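Side-chain contacts in acyl-coenzyme A oxidase 3 (Yarrowia lipolytica, PDB 5YS9), which uses FAD and molecular oxygen to oxidise acyl-CoA to trans-2-enoyl-CoA, releasing hydrogen peroxide in peroxisomal fatty acid beta-oxidation: residues F160-L165 against S169-L174; D185-N190 against K227-Q232; T415-A420 against G456-L461. One frame throughout, in Å; residues are numbered along the deposited sequence.

Interaction 1 of 3, residues F160-L165 against S169-L174; sequences FAMTEL and SNVAGL. With FAD (flavin-adenine dinucleotide), chain C.
M162 and E164, in the loop that leaves strand 158-161 of the acyl-CoA dehydrogenase middle domain, close around L174 while the backbone beside them holds the flavin. L174 meets M162 at nearly a right angle and E164 at a slant. Its CD2 sits squarely above the plane of the E164 carboxylate, 3.5 Å from CD, and also reaches M162 O at 3.2 Å. M162 CG rests against L174 CD1; the extended chi1 and chi2 (173° and -169°) carry SD out to V171 CG2 at 3.7 Å, and chi3 turns CE toward V171 CG1.

The buried E164 carboxylate is satisfied from beyond the contact: OE2 pairs with K198 NZ and T176 OG1, and OE1 with E175 N. K198 NZ also bonds M162 O, tying the two residues together. An alanine here is likely to leave K198 without its countercharge and L174 CD2 without the flat group beneath it.

The strand end and the loop read the pyrimidine edge of FAD. F160 O accepts from FAD N3 at 3.1 Å. T163 N donates to FAD O2 at 3.2 Å, M162 N more weakly. T163 OG1, beside its own backbone N (chi1 -62°), donates to FAD N1 at 2.8 Å.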
loop_
_atom_site.group_PDB
_atom_site.type_symbol
_atom_site.label_atom_id
_atom_site.label_comp_id
_atom_site.label_asym_id
_atom_site.label_seq_id
_atom_site.Cartn_x
_atom_site.Cartn_y
_atom_site.Cartn_z
ATOM N N PHE A 160 10.174 23.129 12.781
ATOM C CA PHE A 160 9.295 23.898 11.939
ATOM C C PHE A 160 7.878 23.625 12.385
ATOM O O PHE A 160 7.369 22.538 12.180
ATOM C CB PHE A 160 9.533 23.386 10.520
ATOM C CG PHE A 160 8.874 24.174 9.440
ATOM C CD1 PHE A 160 9.507 25.250 8.876
ATOM C CD2 PHE A 160 7.653 23.786 8.938
ATOM C CE1 PHE A 160 8.919 25.956 7.858
ATOM C CE2 PHE A 160 7.054 24.487 7.926
ATOM C CZ PHE A 160 7.691 25.573 7.384
ATOM N N ALA A 161 7.220 24.620 12.954
ATOM C CA ALA A 161 5.928 24.370 13.546
ATOM C C ALA A 161 4.838 25.129 12.837
ATOM O O ALA A 161 4.539 26.256 13.159
ATOM C CB ALA A 161 5.959 24.726 15.018
ATOM N N MET A 162 4.222 24.464 11.883
ATOM C CA MET A 162 3.163 25.056 11.121
ATOM C C MET A 162 1.897 24.275 11.349
ATOM O O MET A 162 0.886 24.812 11.745
ATOM C CB MET A 162 3.553 25.030 9.659
ATOM C CG MET A 162 2.490 25.455 8.691
ATOM S SD MET A 162 3.058 25.049 7.049
ATOM C CE MET A 162 3.865 26.565 6.618
ATOM N N THR A 163 1.984 22.977 11.157
ATOM C CA THR A 163 0.821 22.130 11.251
ATOM C C THR A 163 0.219 22.120 12.643
ATOM O O THR A 163 0.917 22.108 13.638
ATOM C CB THR A 163 1.143 20.711 10.790
ATOM O OG1 THR A 163 1.526 20.755 9.425
ATOM C CG2 THR A 163 -0.048 19.843 10.912
ATOM N N GLU A 164 -1.102 22.135 12.682
ATOM C CA GLU A 164 -1.837 22.088 13.926
ATOM C C GLU A 164 -2.729 20.894 13.857
ATOM O O GLU A 164 -3.000 20.350 12.800
ATOM C CB GLU A 164 -2.680 23.364 14.147
ATOM C CG GLU A 164 -1.856 24.515 14.689
ATOM C CD GLU A 164 -2.541 25.888 14.647
ATOM O OE1 GLU A 164 -3.775 25.949 14.329
ATOM O OE2 GLU A 164 -1.809 26.911 14.901
ATOM N N LEU A 165 -3.212 20.497 15.001
ATOM C CA LEU A 165 -4.071 19.352 15.072
ATOM C C LEU A 165 -5.287 19.558 14.179
ATOM O O LEU A 165 -5.746 18.622 13.531
ATOM C CB LEU A 165 -4.436 19.121 16.558
ATOM C CG LEU A 165 -5.195 17.883 16.987
ATOM C CD1 LEU A 165 -4.425 16.600 16.730
ATOM C CD2 LEU A 165 -5.517 18.019 18.453
ATOM N N SER A 169 -3.483 21.117 5.538
ATOM C CA SER A 169 -3.551 21.638 4.176
ATOM C C SER A 169 -3.886 23.130 4.116
ATOM O O SER A 169 -3.305 23.871 3.322
ATOM C CB SER A 169 -4.566 20.843 3.351
ATOM O OG SER A 169 -4.048 19.574 2.991
ATOM N N ASN A 170 -4.824 23.567 4.954
ATOM C CA ASN A 170 -5.243 24.947 4.960
ATOM C C ASN A 170 -4.427 25.766 5.915
ATOM O O ASN A 170 -4.863 26.075 7.002
ATOM C CB ASN A 170 -6.719 25.055 5.295
ATOM C CG ASN A 170 -7.242 26.460 5.163
ATOM O OD1 ASN A 170 -6.632 27.301 4.531
ATOM N ND2 ASN A 170 -8.375 26.718 5.773
ATOM N N VAL A 171 -3.236 26.129 5.476
ATOM C CA VAL A 171 -2.306 26.887 6.280
ATOM C C VAL A 171 -2.861 28.251 6.639
ATOM O O VAL A 171 -2.648 28.734 7.733
ATOM C CB VAL A 171 -0.950 26.997 5.594
ATOM C CG1 VAL A 171 -0.038 27.941 6.346
ATOM C CG2 VAL A 171 -0.318 25.633 5.525
ATOM N N ALA A 172 -3.565 28.870 5.704
ATOM C CA ALA A 172 -4.231 30.156 5.962
ATOM C C ALA A 172 -5.186 30.111 7.147
ATOM O O ALA A 172 -5.418 31.137 7.770
ATOM C CB ALA A 172 -4.999 30.602 4.746
ATOM N N GLY A 173 -5.746 28.939 7.457
ATOM C CA GLY A 173 -6.645 28.795 8.618
ATOM C C GLY A 173 -6.047 28.478 9.981
ATOM O O GLY A 173 -6.794 28.093 10.875
ATOM N N LEU A 174 -4.728 28.616 10.172
ATOM C CA LEU A 174 -4.117 28.313 11.486
ATOM C C LEU A 174 -4.721 29.186 12.553
ATOM O O LEU A 174 -5.138 30.305 12.266
ATOM C CB LEU A 174 -2.586 28.442 11.491
ATOM C CG LEU A 174 -1.878 27.385 10.623
ATOM C CD1 LEU A 174 -0.391 27.690 10.420
ATOM C CD2 LEU A 174 -2.050 25.966 11.174
HETATM P PA FAD C . -5.911 17.920 5.910
HETATM O O1A FAD C . -6.940 18.232 6.927
HETATM O O2A FAD C . -5.327 18.996 5.079
HETATM O O5B FAD C . -6.593 16.903 4.911
HETATM C C5B FAD C . -7.104 15.670 5.389
HETATM C C4B FAD C . -7.795 14.903 4.281
HETATM O O4B FAD C . -8.871 15.678 3.766
HETATM C C3B FAD C . -6.850 14.652 3.137
HETATM O O3B FAD C . -7.081 13.361 2.610
HETATM C C2B FAD C . -7.256 15.636 2.084
HETATM O O2B FAD C . -7.133 15.032 0.811
HETATM C C1B FAD C . -8.700 15.943 2.386
HETATM N N9A FAD C . -8.929 17.358 2.036
HETATM C C8A FAD C . -8.448 18.437 2.664
HETATM N N7A FAD C . -8.840 19.561 2.045
HETATM C C5A FAD C . -9.583 19.207 0.998
HETATM C C6A FAD C . -10.307 19.900 -0.076
HETATM N N6A FAD C . -10.319 21.241 -0.156
HETATM N N1A FAD C . -10.955 19.146 -0.976
HETATM C C2A FAD C . -10.952 17.811 -0.911
HETATM N N3A FAD C . -10.318 17.121 0.031
HETATM C C4A FAD C . -9.635 17.752 0.992
HETATM N N1 FAD C . 4.143 19.667 9.555
HETATM C C2 FAD C . 5.022 20.605 9.937
HETATM O O2 FAD C . 4.694 21.788 9.889
HETATM N N3 FAD C . 6.244 20.328 10.363
HETATM C C4 FAD C . 6.684 19.092 10.443
HETATM O O4 FAD C . 7.816 18.869 10.850
HETATM C C4X FAD C . 5.792 18.002 10.050
HETATM N N5 FAD C . 6.182 16.736 10.118
HETATM C C5X FAD C . 5.342 15.761 9.764
HETATM C C6 FAD C . 5.787 14.467 9.860
HETATM C C7 FAD C . 4.964 13.432 9.513
HETATM C C7M FAD C . 5.491 12.033 9.620
HETATM C C8 FAD C . 3.595 13.717 9.033
HETATM C C8M FAD C . 2.678 12.600 8.639
HETATM C C9 FAD C . 3.147 15.017 8.927
HETATM C C9A FAD C . 3.973 16.056 9.280
HETATM N N10 FAD C . 3.546 17.386 9.184
HETATM C C10 FAD C . 4.450 18.371 9.587
HETATM C "C1'" FAD C . 2.197 17.735 8.744
HETATM C "C2'" FAD C . 1.912 17.609 7.258
HETATM O "O2'" FAD C . 2.582 18.667 6.594
HETATM C "C3'" FAD C . 0.402 17.708 7.048
HETATM O "O3'" FAD C . -0.157 16.548 7.638
HETATM C "C4'" FAD C . -0.130 17.785 5.617
HETATM O "O4'" FAD C . 0.498 18.803 4.850
HETATM C "C5'" FAD C . -1.597 18.143 5.617
HETATM O "O5'" FAD C . -2.342 17.107 6.215
HETATM P P FAD C . -3.471 17.393 7.285
HETATM O O1P FAD C . -3.245 16.451 8.401
HETATM O O2P FAD C . -3.532 18.854 7.529
HETATM O O3P FAD C . -4.790 16.954 6.524
#

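Interaction 2 of 3, residues D185-N190 against K227-Q232; sequences DEFIIN and KIFVVQ
E186 OE1 is gripped by two groups, R270 NH1 in a salt bridge and T184 OG1 in a hydrogen bond, one residue before F187 turns its ring to F229. From there inward the contact is entirely apolar and buried.

F187 and F229 form a T-shaped (edge-to-face) pair, centroids 4.9 Å apart and planes at 71°. F229 supplies the edge: its CE2 stands 3.6 Å above the F187 plane, over the middle of the ring, and is nearly equidistant from all six carbons. CD2 of F229 follows it in, 3.8 Å from F187 CD2. Each phenylalanine has CG anti to its carbonyl carbon, which sends the two rings into the space between the strands.

Beside this pair, I189 and V231 lie alongside one another, pointing opposite ways, I189 CG1 against V231 CG2 at 4.0 Å. The CD1 end of I189 reaches back to F229 CG at 4.4 Å, a looser approach that links the aliphatic pair to the aromatic one. M276 and I271 each touch both rings, while A178 lies against I189 and F229.

Segment 227-232 of strand 222-232 and strand 186-190 run at 85° to each other, with a closest axis approach of 9.9 Å. Layers crossed almost perpendicularly, with large apolar residues filling the gap, are characteristic of the beta middle domain of the acyl-CoA dehydrogenase and oxidase fold.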
loop_
_atom_site.group_PDB
_atom_site.type_symbol
_atom_site.label_atom_id
_atom_site.label_comp_id
_atom_site.label_asym_id
_atom_site.label_seq_id
_atom_site.Cartn_x
_atom_site.Cartn_y
_atom_site.Cartn_z
ATOM N N ASP A 185 7.095 45.832 23.658
ATOM C CA ASP A 185 7.662 45.512 22.359
ATOM C C ASP A 185 7.821 44.005 22.132
ATOM O O ASP A 185 8.858 43.536 21.697
ATOM C CB ASP A 185 8.987 46.227 22.166
ATOM C CG ASP A 185 9.348 46.373 20.726
ATOM O OD1 ASP A 185 8.438 46.402 19.891
ATOM O OD2 ASP A 185 10.537 46.450 20.421
ATOM N N GLU A 186 6.776 43.264 22.459
ATOM C CA GLU A 186 6.760 41.813 22.420
ATOM C C GLU A 186 5.585 41.250 21.609
ATOM O O GLU A 186 4.594 41.932 21.350
ATOM C CB GLU A 186 6.692 41.298 23.858
ATOM C CG GLU A 186 7.987 41.495 24.661
ATOM C CD GLU A 186 7.916 40.855 26.051
ATOM O OE1 GLU A 186 6.876 40.980 26.733
ATOM O OE2 GLU A 186 8.902 40.214 26.462
ATOM N N PHE A 187 5.728 39.999 21.181
ATOM C CA PHE A 187 4.579 39.186 20.778
ATOM C C PHE A 187 4.218 38.200 21.888
ATOM O O PHE A 187 5.094 37.659 22.541
ATOM C CB PHE A 187 4.834 38.431 19.477
ATOM C CG PHE A 187 4.942 39.317 18.284
ATOM C CD1 PHE A 187 3.816 39.932 17.771
ATOM C CD2 PHE A 187 6.177 39.540 17.678
ATOM C CE1 PHE A 187 3.914 40.743 16.662
ATOM C CE2 PHE A 187 6.286 40.367 16.579
ATOM C CZ PHE A 187 5.150 40.967 16.062
ATOM N N ILE A 188 2.915 38.005 22.081
ATOM C CA ILE A 188 2.376 36.930 22.871
ATOM C C ILE A 188 1.929 35.820 21.912
ATOM O O ILE A 188 0.956 35.994 21.172
ATOM C CB ILE A 188 1.174 37.393 23.699
ATOM C CG1 ILE A 188 1.581 38.566 24.619
ATOM C CG2 ILE A 188 0.619 36.231 24.532
ATOM C CD1 ILE A 188 0.437 39.061 25.519
ATOM N N ILE A 189 2.623 34.676 21.968
ATOM C CA ILE A 189 2.256 33.480 21.218
ATOM C C ILE A 189 1.304 32.602 22.041
ATOM O O ILE A 189 1.647 32.194 23.166
ATOM C CB ILE A 189 3.468 32.633 20.830
ATOM C CG1 ILE A 189 4.593 33.505 20.188
ATOM C CG2 ILE A 189 3.015 31.507 19.904
ATOM C CD1 ILE A 189 4.132 34.440 19.077
ATOM N N ASN A 190 0.111 32.333 21.489
ATOM C CA ASN A 190 -0.917 31.627 22.224
ATOM C C ASN A 190 -1.655 30.601 21.375
ATOM O O ASN A 190 -2.066 30.870 20.235
ATOM C CB ASN A 190 -1.919 32.582 22.911
ATOM C CG ASN A 190 -2.748 31.888 23.985
ATOM O OD1 ASN A 190 -2.223 31.462 25.050
ATOM N ND2 ASN A 190 -4.038 31.707 23.697
ATOM N N LYS A 227 2.129 34.448 9.887
ATOM C CA LYS A 227 3.548 34.756 9.660
ATOM C C LYS A 227 4.346 33.843 10.535
ATOM O O LYS A 227 3.789 33.011 11.232
ATOM C CB LYS A 227 3.881 36.216 10.047
ATOM C CG LYS A 227 2.914 37.287 9.560
ATOM C CD LYS A 227 2.851 37.360 8.046
ATOM C CE LYS A 227 1.603 38.122 7.639
ATOM N NZ LYS A 227 1.433 38.166 6.168
ATOM N N ILE A 228 5.644 34.083 10.572
ATOM C CA ILE A 228 6.607 33.165 11.121
ATOM C C ILE A 228 7.381 33.881 12.214
ATOM O O ILE A 228 7.940 34.964 11.962
ATOM C CB ILE A 228 7.602 32.656 10.034
ATOM C CG1 ILE A 228 6.875 32.252 8.758
ATOM C CG2 ILE A 228 8.368 31.466 10.554
ATOM C CD1 ILE A 228 7.773 31.690 7.653
ATOM N N PHE A 229 7.455 33.239 13.395
ATOM C CA PHE A 229 8.126 33.797 14.603
ATOM C C PHE A 229 9.080 32.751 15.185
ATOM O O PHE A 229 8.732 31.548 15.265
ATOM C CB PHE A 229 7.085 34.201 15.689
ATOM C CG PHE A 229 5.996 35.105 15.175
ATOM C CD1 PHE A 229 4.932 34.588 14.438
ATOM C CD2 PHE A 229 6.039 36.485 15.402
ATOM C CE1 PHE A 229 3.940 35.412 13.927
ATOM C CE2 PHE A 229 5.033 37.323 14.908
ATOM C CZ PHE A 229 3.987 36.784 14.163
ATOM N N VAL A 230 10.265 33.183 15.623
ATOM C CA VAL A 230 11.189 32.264 16.292
ATOM C C VAL A 230 10.798 32.243 17.755
ATOM O O VAL A 230 10.767 33.286 18.404
ATOM C CB VAL A 230 12.691 32.646 16.160
ATOM C CG1 VAL A 230 13.555 31.513 16.693
ATOM C CG2 VAL A 230 13.063 32.905 14.717
ATOM N N VAL A 231 10.515 31.054 18.274
ATOM C CA VAL A 231 10.194 30.900 19.685
ATOM C C VAL A 231 11.123 29.894 20.260
ATOM O O VAL A 231 11.198 28.754 19.797
ATOM C CB VAL A 231 8.755 30.368 19.908
ATOM C CG1 VAL A 231 8.453 30.284 21.415
ATOM C CG2 VAL A 231 7.735 31.201 19.138
ATOM N N GLN A 232 11.777 30.261 21.326
ATOM C CA GLN A 232 12.650 29.325 21.998
ATOM C C GLN A 232 11.802 28.335 22.796
ATOM O O GLN A 232 10.979 28.750 23.613
ATOM C CB GLN A 232 13.603 30.088 22.908
ATOM C CG GLN A 232 14.755 29.236 23.389
ATOM C CD GLN A 232 15.756 30.009 24.199
ATOM O OE1 GLN A 232 15.885 31.256 24.088
ATOM N NE2 GLN A 232 16.470 29.281 25.032
#

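Interaction 3 of 3, residues T415-A420 against G456-L461; sequences TTWTCA and GDNNVL. With FAD (flavin-adenine dinucleotide), chain C.
W417, on long helix 391-428 of the all-helical C-alpha1 domain, lays its indole against N458 and N459 at the start of helix 458-477. The ring contacts come first. N458 CB makes a CH-pi contact over the six-membered ring, 3.7 Å from its centroid, while ND2 hangs 3.4 Å above the five-membered ring, with the amide plane nearly upright on the indole (84°). N459 comes instead to the ring's edge, its ND2 3.6 Å from W417 CZ2.

The polar ends of these side chains are tied outside the contact. W417 NE1 bonds Q428 OE1 of the second subunit, so the indole N-H reaches across to that chain. N458 OD1 takes K412 NZ, and T416 OG1 bonds K412 O and A413 O.

The third kind is the helix cap. D457 is the N-cap; with CG anti to the backbone N (chi1 174°), OD2 accepts from V460 N at 3.0 Å through its anti lone pair and weakly from N459 N. This helix end would probably stabilise the negative carboxylate. The same turn also holds the cofactor: V460 CG2 lies 3.5 Å from FAD N7A of the adenine, and FAD O2B, a ribose hydroxyl, donates to D457 OD2 at 2.7 Å.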
loop_
_atom_site.group_PDB
_atom_site.type_symbol
_atom_site.label_atom_id
_atom_site.label_comp_id
_atom_site.label_asym_id
_atom_site.label_seq_id
_atom_site.Cartn_x
_atom_site.Cartn_y
_atom_site.Cartn_z
ATOM N N THR A 415 4.150 11.037 -8.891
ATOM C CA THR A 415 5.393 10.333 -8.732
ATOM C C THR A 415 5.503 9.812 -7.291
ATOM O O THR A 415 6.069 8.760 -7.046
ATOM C CB THR A 415 6.669 11.145 -9.167
ATOM O OG1 THR A 415 6.858 12.333 -8.371
ATOM C CG2 THR A 415 6.623 11.497 -10.622
ATOM N N THR A 416 4.960 10.529 -6.322
ATOM C CA THR A 416 4.961 9.978 -4.974
ATOM C C THR A 416 4.026 8.780 -4.868
ATOM O O THR A 416 4.465 7.730 -4.388
ATOM C CB THR A 416 4.766 11.024 -3.869
ATOM O OG1 THR A 416 3.538 11.741 -4.025
ATOM C CG2 THR A 416 5.933 11.963 -3.901
ATOM N N TRP A 417 2.786 8.903 -5.340
ATOM C CA TRP A 417 1.885 7.747 -5.387
ATOM C C TRP A 417 2.450 6.557 -6.186
ATOM O O TRP A 417 2.323 5.401 -5.770
ATOM C CB TRP A 417 0.528 8.102 -5.986
ATOM C CG TRP A 417 -0.481 8.689 -5.077
ATOM C CD1 TRP A 417 -0.716 8.389 -3.735
ATOM C CD2 TRP A 417 -1.439 9.657 -5.435
ATOM N NE1 TRP A 417 -1.757 9.137 -3.261
ATOM C CE2 TRP A 417 -2.240 9.908 -4.288
ATOM C CE3 TRP A 417 -1.718 10.347 -6.624
ATOM C CZ2 TRP A 417 -3.297 10.821 -4.303
ATOM C CZ3 TRP A 417 -2.787 11.256 -6.630
ATOM C CH2 TRP A 417 -3.549 11.482 -5.475
ATOM N N THR A 418 3.052 6.847 -7.328
ATOM C CA THR A 418 3.624 5.822 -8.147
ATOM C C THR A 418 4.763 5.084 -7.425
ATOM O O THR A 418 4.802 3.860 -7.483
ATOM C CB THR A 418 4.078 6.379 -9.505
ATOM O OG1 THR A 418 2.914 6.744 -10.255
ATOM C CG2 THR A 418 4.811 5.303 -10.301
ATOM N N CYS A 419 5.642 5.819 -6.729
ATOM C CA CYS A 419 6.693 5.206 -5.958
ATOM C C CYS A 419 6.104 4.227 -4.919
ATOM O O CYS A 419 6.614 3.122 -4.749
ATOM C CB CYS A 419 7.640 6.256 -5.299
ATOM S SG CYS A 419 8.946 5.525 -4.233
ATOM N N ALA A 420 5.032 4.643 -4.250
ATOM C CA ALA A 420 4.319 3.774 -3.322
ATOM C C ALA A 420 3.841 2.532 -4.027
ATOM O O ALA A 420 4.035 1.440 -3.536
ATOM C CB ALA A 420 3.164 4.510 -2.631
ATOM N N GLY A 456 2.198 19.038 0.960
ATOM C CA GLY A 456 1.021 19.191 0.147
ATOM C C GLY A 456 0.334 17.871 -0.034
ATOM O O GLY A 456 0.890 16.978 -0.620
ATOM N N ASP A 457 -0.894 17.761 0.441
ATOM C CA ASP A 457 -1.631 16.527 0.295
ATOM C C ASP A 457 -1.813 16.266 -1.176
ATOM O O ASP A 457 -2.179 17.145 -1.919
ATOM C CB ASP A 457 -2.988 16.648 0.975
ATOM C CG ASP A 457 -3.856 15.458 0.745
ATOM O OD1 ASP A 457 -3.709 14.470 1.462
ATOM O OD2 ASP A 457 -4.696 15.506 -0.144
ATOM N N ASN A 458 -1.579 15.037 -1.592
ATOM C CA ASN A 458 -1.602 14.726 -3.014
ATOM C C ASN A 458 -2.938 15.063 -3.694
ATOM O O ASN A 458 -2.942 15.617 -4.819
ATOM C CB ASN A 458 -1.248 13.262 -3.240
ATOM C CG ASN A 458 0.232 13.030 -3.229
ATOM O OD1 ASN A 458 1.012 13.897 -2.783
ATOM N ND2 ASN A 458 0.647 11.883 -3.783
ATOM N N ASN A 459 -4.038 14.745 -3.008
ATOM C CA ASN A 459 -5.374 14.958 -3.533
ATOM C C ASN A 459 -5.669 16.441 -3.596
ATOM O O ASN A 459 -6.260 16.906 -4.580
ATOM C CB ASN A 459 -6.459 14.203 -2.714
ATOM C CG ASN A 459 -6.467 12.710 -3.016
ATOM O OD1 ASN A 459 -6.917 12.304 -4.081
ATOM N ND2 ASN A 459 -5.919 11.899 -2.116
ATOM N N VAL A 460 -5.228 17.183 -2.579
ATOM C CA VAL A 460 -5.416 18.620 -2.578
ATOM C C VAL A 460 -4.574 19.274 -3.671
ATOM O O VAL A 460 -5.058 20.183 -4.320
ATOM C CB VAL A 460 -5.146 19.257 -1.194
ATOM C CG1 VAL A 460 -5.072 20.781 -1.288
ATOM C CG2 VAL A 460 -6.262 18.860 -0.220
ATOM N N LEU A 461 -3.341 18.829 -3.880
ATOM C CA LEU A 461 -2.534 19.362 -4.998
ATOM C C LEU A 461 -3.179 19.079 -6.367
ATOM O O LEU A 461 -3.221 19.968 -7.214
ATOM C CB LEU A 461 -1.110 18.813 -4.991
ATOM C CG LEU A 461 -0.234 19.189 -3.803
ATOM C CD1 LEU A 461 1.083 18.413 -3.844
ATOM C CD2 LEU A 461 0.051 20.684 -3.758
HETATM P PA FAD C . -5.911 17.920 5.910
HETATM O O1A FAD C . -6.940 18.232 6.927
HETATM O O2A FAD C . -5.327 18.996 5.079
HETATM O O5B FAD C . -6.593 16.903 4.911
HETATM C C5B FAD C . -7.104 15.670 5.389
HETATM C C4B FAD C . -7.795 14.903 4.281
HETATM O O4B FAD C . -8.871 15.678 3.766
HETATM C C3B FAD C . -6.850 14.652 3.137
HETATM O O3B FAD C . -7.081 13.361 2.610
HETATM C C2B FAD C . -7.256 15.636 2.084
HETATM O O2B FAD C . -7.133 15.032 0.811
HETATM C C1B FAD C . -8.700 15.943 2.386
HETATM N N9A FAD C . -8.929 17.358 2.036
HETATM C C8A FAD C . -8.448 18.437 2.664
HETATM N N7A FAD C . -8.840 19.561 2.045
HETATM C C5A FAD C . -9.583 19.207 0.998
HETATM C C6A FAD C . -10.307 19.900 -0.076
HETATM N N6A FAD C . -10.319 21.241 -0.156
HETATM N N1A FAD C . -10.955 19.146 -0.976
HETATM C C2A FAD C . -10.952 17.811 -0.911
HETATM N N3A FAD C . -10.318 17.121 0.031
HETATM C C4A FAD C . -9.635 17.752 0.992
HETATM N N1 FAD C . 4.143 19.667 9.555
HETATM C C2 FAD C . 5.022 20.605 9.937
HETATM O O2 FAD C . 4.694 21.788 9.889
HETATM N N3 FAD C . 6.244 20.328 10.363
HETATM C C4 FAD C . 6.684 19.092 10.443
HETATM O O4 FAD C . 7.816 18.869 10.850
HETATM C C4X FAD C . 5.792 18.002 10.050
HETATM N N5 FAD C . 6.182 16.736 10.118
HETATM C C5X FAD C . 5.342 15.761 9.764
HETATM C C6 FAD C . 5.787 14.467 9.860
HETATM C C7 FAD C . 4.964 13.432 9.513
HETATM C C7M FAD C . 5.491 12.033 9.620
HETATM C C8 FAD C . 3.595 13.717 9.033
HETATM C C8M FAD C . 2.678 12.600 8.639
HETATM C C9 FAD C . 3.147 15.017 8.927
HETATM C C9A FAD C . 3.973 16.056 9.280
HETATM N N10 FAD C . 3.546 17.386 9.184
HETATM C C10 FAD C . 4.450 18.371 9.587
HETATM C "C1'" FAD C . 2.197 17.735 8.744
HETATM C "C2'" FAD C . 1.912 17.609 7.258
HETATM O "O2'" FAD C . 2.582 18.667 6.594
HETATM C "C3'" FAD C . 0.402 17.708 7.048
HETATM O "O3'" FAD C . -0.157 16.548 7.638
HETATM C "C4'" FAD C . -0.130 17.785 5.617
HETATM O "O4'" FAD C . 0.498 18.803 4.850
HETATM C "C5'" FAD C . -1.597 18.143 5.617
HETATM O "O5'" FAD C . -2.342 17.107 6.215
HETATM P P FAD C . -3.471 17.393 7.285
HETATM O O1P FAD C . -3.245 16.451 8.401
HETATM O O2P FAD C . -3.532 18.854 7.529
HETATM O O3P FAD C . -4.790 16.954 6.524
#

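How the interactions relate
The contacts follow one another along the chain without interleaving. Interactions 1 and 2 share the beta middle domain and its mixed sheet, centres 16 Å apart and nearest atoms about 6 Å apart: 1 lies where the domain meets the cofactor, 2 farther out from the cofactor, between its strands. Interaction 3 belongs to the helical C-alpha1 domain, its centre 33 Å from that of interaction 2. It nevertheless touches interaction 1, where S169 OG packs on D457 CB at 3.7 Å. FAD bridges these two, with its flavin at interaction 1 and its adenosine at interaction 3. Both also touch the second subunit, so the cofactor site joins two domains and two chains.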